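Local structure of MaoC-like dehydratase (Rhodospirillum rubrum, 3EXZ) at residues F50-T64 against L86-V100. The protein probably acts as a lyase of the MaoC-like dehydratase family, whose members typically interconvert enoyl- and hydroxyacyl-thioesters by adding or removing water, built on a hot-dog fold. Residues are numbered along the deposited sequence; the frame is centred on the assembly and turned at random.
Sequences FGGLAASGWHTAAIT and LSWPNPTRPGDELHV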
loop_
_atom_site.group_PDB
_atom_site.type_symbol
_atom_site.label_atom_id
_atom_site.label_comp_id
_atom_site.label_asym_id
_atom_site.label_seq_id
_atom_site.Cartn_x
_atom_site.Cartn_y
_atom_site.Cartn_z
ATOM N N PHE A 50 0.843 18.531 -6.155
ATOM C CA PHE A 50 -0.129 17.846 -7.004
ATOM C C PHE A 50 -0.860 18.852 -7.892
ATOM O O PHE A 50 -1.379 18.493 -8.950
ATOM C CB PHE A 50 -1.158 17.096 -6.135
ATOM C CG PHE A 50 -0.572 15.974 -5.317
ATOM C CD1 PHE A 50 -0.394 14.708 -5.870
ATOM C CD2 PHE A 50 -0.166 16.191 -4.001
ATOM C CE1 PHE A 50 0.185 13.673 -5.123
ATOM C CE2 PHE A 50 0.410 15.167 -3.248
ATOM C CZ PHE A 50 0.587 13.906 -3.812
ATOM N N GLY A 51 -0.887 20.112 -7.458
ATOM C CA GLY A 51 -1.578 21.150 -8.209
ATOM C C GLY A 51 -2.942 20.653 -8.666
ATOM O O GLY A 51 -3.187 20.543 -9.869
ATOM N N GLY A 52 -3.826 20.365 -7.710
ATOM C CA GLY A 52 -5.151 19.848 -8.021
ATOM C C GLY A 52 -5.429 18.570 -7.232
ATOM O O GLY A 52 -4.504 17.892 -6.776
ATOM N N LEU A 53 -6.701 18.236 -7.063
ATOM C CA LEU A 53 -7.058 17.042 -6.319
ATOM C C LEU A 53 -6.349 15.815 -6.875
ATOM O O LEU A 53 -6.302 15.607 -8.087
ATOM C CB LEU A 53 -8.577 16.788 -6.377
ATOM C CG LEU A 53 -9.389 16.607 -5.076
ATOM C CD1 LEU A 53 -10.439 15.509 -5.283
ATOM C CD2 LEU A 53 -8.473 16.266 -3.907
ATOM N N ALA A 54 -5.752 15.032 -5.987
ATOM C CA ALA A 54 -5.134 13.779 -6.385
ATOM C C ALA A 54 -5.554 12.766 -5.326
ATOM O O ALA A 54 -5.878 13.129 -4.188
ATOM C CB ALA A 54 -3.626 13.881 -6.456
ATOM N N ALA A 55 -5.603 11.499 -5.706
ATOM C CA ALA A 55 -5.968 10.467 -4.756
ATOM C C ALA A 55 -4.720 10.073 -3.962
ATOM O O ALA A 55 -3.586 10.259 -4.415
ATOM C CB ALA A 55 -6.532 9.242 -5.500
ATOM N N SER A 56 -4.935 9.579 -2.752
ATOM C CA SER A 56 -3.839 9.089 -1.930
ATOM C C SER A 56 -3.218 7.880 -2.672
ATOM O O SER A 56 -3.936 7.082 -3.292
ATOM C CB SER A 56 -4.390 8.597 -0.588
ATOM O OG SER A 56 -3.428 7.845 0.131
ATOM N N GLY A 57 -1.891 7.765 -2.625
ATOM C CA GLY A 57 -1.214 6.633 -3.232
ATOM C C GLY A 57 -1.778 5.356 -2.607
ATOM O O GLY A 57 -1.864 4.320 -3.275
ATOM N N TRP A 58 -2.199 5.440 -1.337
ATOM C CA TRP A 58 -2.757 4.287 -0.622
ATOM C C TRP A 58 -4.178 3.949 -1.051
ATOM O O TRP A 58 -4.643 2.825 -0.873
ATOM C CB TRP A 58 -2.645 4.520 0.880
ATOM C CG TRP A 58 -1.226 4.717 1.244
ATOM C CD1 TRP A 58 -0.625 5.891 1.607
ATOM C CD2 TRP A 58 -0.197 3.731 1.200
ATOM N NE1 TRP A 58 0.719 5.691 1.807
ATOM C CE2 TRP A 58 1.009 4.368 1.576
ATOM C CE3 TRP A 58 -0.177 2.357 0.921
ATOM C CZ2 TRP A 58 2.230 3.687 1.643
ATOM C CZ3 TRP A 58 1.040 1.676 0.988
ATOM C CH2 TRP A 58 2.224 2.342 1.348
ATOM N N HIS A 59 -4.853 4.931 -1.642
ATOM C CA HIS A 59 -6.203 4.728 -2.156
ATOM C C HIS A 59 -6.018 4.011 -3.519
ATOM O O HIS A 59 -6.722 3.045 -3.830
ATOM C CB HIS A 59 -6.909 6.076 -2.318
ATOM C CG HIS A 59 -8.314 5.964 -2.811
ATOM N ND1 HIS A 59 -9.013 7.045 -3.299
ATOM C CD2 HIS A 59 -9.163 4.909 -2.866
ATOM C CE1 HIS A 59 -10.232 6.663 -3.636
ATOM N NE2 HIS A 59 -10.350 5.371 -3.380
ATOM N N THR A 60 -5.057 4.474 -4.319
ATOM C CA THR A 60 -4.741 3.845 -5.604
ATOM C C THR A 60 -4.293 2.390 -5.363
ATOM O O THR A 60 -4.696 1.485 -6.099
ATOM C CB THR A 60 -3.639 4.641 -6.334
ATOM O OG1 THR A 60 -4.157 5.926 -6.668
ATOM C CG2 THR A 60 -3.204 3.948 -7.622
ATOM N N ALA A 61 -3.480 2.155 -4.327
ATOM C CA ALA A 61 -3.017 0.800 -4.016
ATOM C C ALA A 61 -4.210 -0.105 -3.628
ATOM O O ALA A 61 -4.271 -1.263 -4.051
ATOM C CB ALA A 61 -1.951 0.837 -2.874
ATOM N N ALA A 62 -5.156 0.423 -2.843
ATOM C CA ALA A 62 -6.345 -0.346 -2.422
ATOM C C ALA A 62 -7.243 -0.713 -3.617
ATOM O O ALA A 62 -7.713 -1.846 -3.720
ATOM C CB ALA A 62 -7.149 0.440 -1.380
ATOM N N ILE A 63 -7.484 0.256 -4.501
ATOM C CA ILE A 63 -8.271 0.051 -5.728
ATOM C C ILE A 63 -7.538 -0.988 -6.599
ATOM O O ILE A 63 -8.165 -1.834 -7.246
ATOM C CB ILE A 63 -8.402 1.380 -6.517
ATOM C CG1 ILE A 63 -9.373 2.305 -5.793
ATOM C CG2 ILE A 63 -8.873 1.128 -7.944
ATOM C CD1 ILE A 63 -9.417 3.712 -6.373
ATOM N N THR A 64 -6.209 -0.928 -6.614
ATOM C CA THR A 64 -5.439 -1.886 -7.399
ATOM C C THR A 64 -5.674 -3.295 -6.864
ATOM O O THR A 64 -5.882 -4.223 -7.642
ATOM C CB THR A 64 -3.933 -1.559 -7.375
ATOM O OG1 THR A 64 -3.705 -0.362 -8.133
ATOM C CG2 THR A 64 -3.114 -2.701 -7.987
ATOM N N LEU A 86 6.799 -0.640 -4.416
ATOM C CA LEU A 86 5.719 0.243 -4.806
ATOM C C LEU A 86 6.173 1.624 -5.227
ATOM O O LEU A 86 7.044 2.211 -4.591
ATOM C CB LEU A 86 4.759 0.346 -3.605
ATOM C CG LEU A 86 3.274 0.650 -3.828
ATOM C CD1 LEU A 86 2.709 -0.225 -4.954
ATOM C CD2 LEU A 86 2.519 0.403 -2.527
ATOM N N SER A 87 5.610 2.127 -6.317
ATOM C CA SER A 87 5.916 3.479 -6.744
ATOM C C SER A 87 4.690 4.089 -7.425
ATOM O O SER A 87 3.850 3.369 -7.979
ATOM C CB SER A 87 7.130 3.524 -7.688
ATOM O OG SER A 87 6.904 2.779 -8.864
ATOM N N TRP A 88 4.564 5.411 -7.342
ATOM C CA TRP A 88 3.463 6.119 -7.987
ATOM C C TRP A 88 4.079 7.192 -8.894
ATOM O O TRP A 88 4.370 8.309 -8.456
ATOM C CB TRP A 88 2.541 6.778 -6.953
ATOM C CG TRP A 88 1.989 5.796 -5.956
ATOM C CD1 TRP A 88 0.906 4.968 -6.115
ATOM C CD2 TRP A 88 2.503 5.532 -4.650
ATOM N NE1 TRP A 88 0.711 4.215 -4.980
ATOM C CE2 TRP A 88 1.680 4.538 -4.063
ATOM C CE3 TRP A 88 3.577 6.047 -3.905
ATOM C CZ2 TRP A 88 1.904 4.035 -2.776
ATOM C CZ3 TRP A 88 3.805 5.540 -2.617
ATOM C CH2 TRP A 88 2.963 4.554 -2.067
ATOM N N PRO A 89 4.295 6.856 -10.178
ATOM C CA PRO A 89 4.887 7.784 -11.156
ATOM C C PRO A 89 4.040 9.019 -11.457
ATOM O O PRO A 89 4.564 10.134 -11.513
ATOM C CB PRO A 89 5.077 6.921 -12.402
ATOM C CG PRO A 89 5.115 5.505 -11.871
ATOM C CD PRO A 89 4.097 5.519 -10.764
ATOM N N ASN A 90 2.749 8.811 -11.685
ATOM C CA ASN A 90 1.849 9.918 -11.963
ATOM C C ASN A 90 0.687 9.906 -10.973
ATOM O O ASN A 90 0.260 8.852 -10.495
ATOM C CB ASN A 90 1.310 9.862 -13.399
ATOM C CG ASN A 90 2.418 9.879 -14.446
ATOM O OD1 ASN A 90 3.016 8.849 -14.754
ATOM N ND2 ASN A 90 2.704 11.060 -14.987
ATOM N N PRO A 91 0.183 11.100 -10.626
ATOM C CA PRO A 91 -0.933 11.246 -9.689
ATOM C C PRO A 91 -2.182 10.581 -10.255
ATOM O O PRO A 91 -2.316 10.453 -11.473
ATOM C CB PRO A 91 -1.139 12.761 -9.613
ATOM C CG PRO A 91 0.192 13.335 -9.964
ATOM C CD PRO A 91 0.704 12.415 -11.044
ATOM N N THR A 92 -3.078 10.141 -9.370
ATOM C CA THR A 92 -4.360 9.579 -9.801
ATOM C C THR A 92 -5.340 10.737 -9.611
ATOM O O THR A 92 -5.450 11.313 -8.527
ATOM C CB THR A 92 -4.812 8.392 -8.961
ATOM O OG1 THR A 92 -3.918 7.300 -9.194
ATOM C CG2 THR A 92 -6.238 7.972 -9.361
ATOM N N ARG A 93 -6.074 11.047 -10.668
ATOM C CA ARG A 93 -6.996 12.178 -10.718
ATOM C C ARG A 93 -8.451 11.792 -10.747
ATOM O O ARG A 93 -8.787 10.703 -11.212
ATOM C CB ARG A 93 -6.730 12.985 -11.974
ATOM C CG ARG A 93 -5.290 13.433 -12.213
ATOM C CD ARG A 93 -4.864 14.432 -11.158
ATOM N NE ARG A 93 -3.542 14.995 -11.425
ATOM C CZ ARG A 93 -2.953 15.911 -10.662
ATOM N NH1 ARG A 93 -3.567 16.365 -9.577
ATOM N NH2 ARG A 93 -1.760 16.388 -10.992
ATOM N N PRO A 94 -9.346 12.696 -10.287
ATOM C CA PRO A 94 -10.794 12.456 -10.290
ATOM C C PRO A 94 -11.149 12.329 -11.778
ATOM O O PRO A 94 -10.615 13.081 -12.613
ATOM C CB PRO A 94 -11.376 13.737 -9.695
ATOM C CG PRO A 94 -10.270 14.318 -8.890
ATOM C CD PRO A 94 -9.008 13.981 -9.644
ATOM N N GLY A 95 -12.046 11.405 -12.111
ATOM C CA GLY A 95 -12.462 11.184 -13.489
ATOM C C GLY A 95 -11.619 10.142 -14.211
ATOM O O GLY A 95 -11.954 9.730 -15.324
ATOM N N ASP A 96 -10.549 9.680 -13.574
ATOM C CA ASP A 96 -9.658 8.712 -14.203
ATOM C C ASP A 96 -10.208 7.295 -14.292
ATOM O O ASP A 96 -10.833 6.814 -13.353
ATOM C CB ASP A 96 -8.303 8.679 -13.457
ATOM C CG ASP A 96 -7.337 9.789 -13.894
ATOM O OD1 ASP A 96 -7.725 10.658 -14.704
ATOM O OD2 ASP A 96 -6.177 9.787 -13.413
ATOM N N GLU A 97 -10.015 6.650 -15.442
ATOM C CA GLU A 97 -10.423 5.258 -15.594
ATOM C C GLU A 97 -9.167 4.415 -15.387
ATOM O O GLU A 97 -8.211 4.493 -16.168
ATOM C CB GLU A 97 -10.972 4.959 -16.985
ATOM C CG GLU A 97 -12.378 5.469 -17.213
ATOM C CD GLU A 97 -13.451 4.468 -16.823
ATOM O OE1 GLU A 97 -13.322 3.293 -17.219
ATOM O OE2 GLU A 97 -14.421 4.857 -16.130
ATOM N N LEU A 98 -9.165 3.614 -14.331
ATOM C CA LEU A 98 -8.030 2.762 -14.044
ATOM C C LEU A 98 -8.300 1.292 -14.343
ATOM O O LEU A 98 -9.426 0.793 -14.195
ATOM C CB LEU A 98 -7.641 2.853 -12.555
ATOM C CG LEU A 98 -7.466 4.249 -11.937
ATOM C CD1 LEU A 98 -7.033 4.132 -10.479
ATOM C CD2 LEU A 98 -6.441 5.041 -12.743
ATOM N N HIS A 99 -7.255 0.614 -14.798
ATOM C CA HIS A 99 -7.301 -0.822 -14.995
ATOM C C HIS A 99 -5.873 -1.285 -14.712
ATOM O O HIS A 99 -4.925 -0.493 -14.787
ATOM C CB HIS A 99 -7.744 -1.231 -16.395
ATOM C CG HIS A 99 -6.702 -1.027 -17.432
ATOM N ND1 HIS A 99 -6.366 0.220 -17.907
ATOM C CD2 HIS A 99 -5.885 -1.905 -18.054
ATOM C CE1 HIS A 99 -5.383 0.101 -18.779
ATOM N NE2 HIS A 99 -5.071 -1.179 -18.885
ATOM N N VAL A 100 -5.705 -2.554 -14.369
ATOM C CA VAL A 100 -4.375 -3.043 -14.063
ATOM C C VAL A 100 -3.867 -4.073 -15.053
ATOM O O VAL A 100 -4.618 -4.952 -15.487
ATOM C CB VAL A 100 -4.326 -3.670 -12.651
ATOM C CG1 VAL A 100 -2.868 -3.961 -12.255
ATOM C CG2 VAL A 100 -4.993 -2.738 -11.641
#
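R93 reaches back to the loop F50-L53, T92 lies against A55 and T60, and W88 lies against the first turn of helix 57-72, the central helix that the antiparallel sheet wraps in this hot-dog fold. Segment 86-100 links strand 81-87 to strand 97-109, so the contact ties that connection between the strands to the helix start. A55 N donates to T92 O at 2.8 Å, the one backbone-to-backbone hydrogen bond between the segments.

The CB of R93 points away from 50-64, and a bend about the CB-CG bond (chi2 -66°) turns the chain back. CD then passes L53 O at 3.6 Å. NH1 bonds L53 O (3.2 Å) and F50 O (3.1 Å), the former from well above its carbonyl plane. NH2 reaches F50 O at 3.0 Å in the carbonyl plane, so two nitrogens grip one oxygen end-on. All three bonds lie within about 5° of the guanidinium plane, and P91 CB sits over one of its faces, which together fix the group's rotation. A leucine in place of R93 would probably leave the F50 and L53 carbonyls without these donors and the loop less firmly tied.

Deeper in, the hydroxyls of T60 and T92 are hydrogen-bonded, OG1 to OG1, at 2.9 Å. At the first turn of the helix G57 CA stands over the five-membered ring of W88, 3.7 Å from its centroid, a CH-pi contact; a side chain at G57 would run into that ring. L86 and S87 extend the sheet into the second subunit, and W58 packs on M65 of that subunit. The other end of the W88 indole makes a T-shaped stack, the ring planes at 71°, its CH2 edge meeting the face of W58 3.9 Å from CZ2.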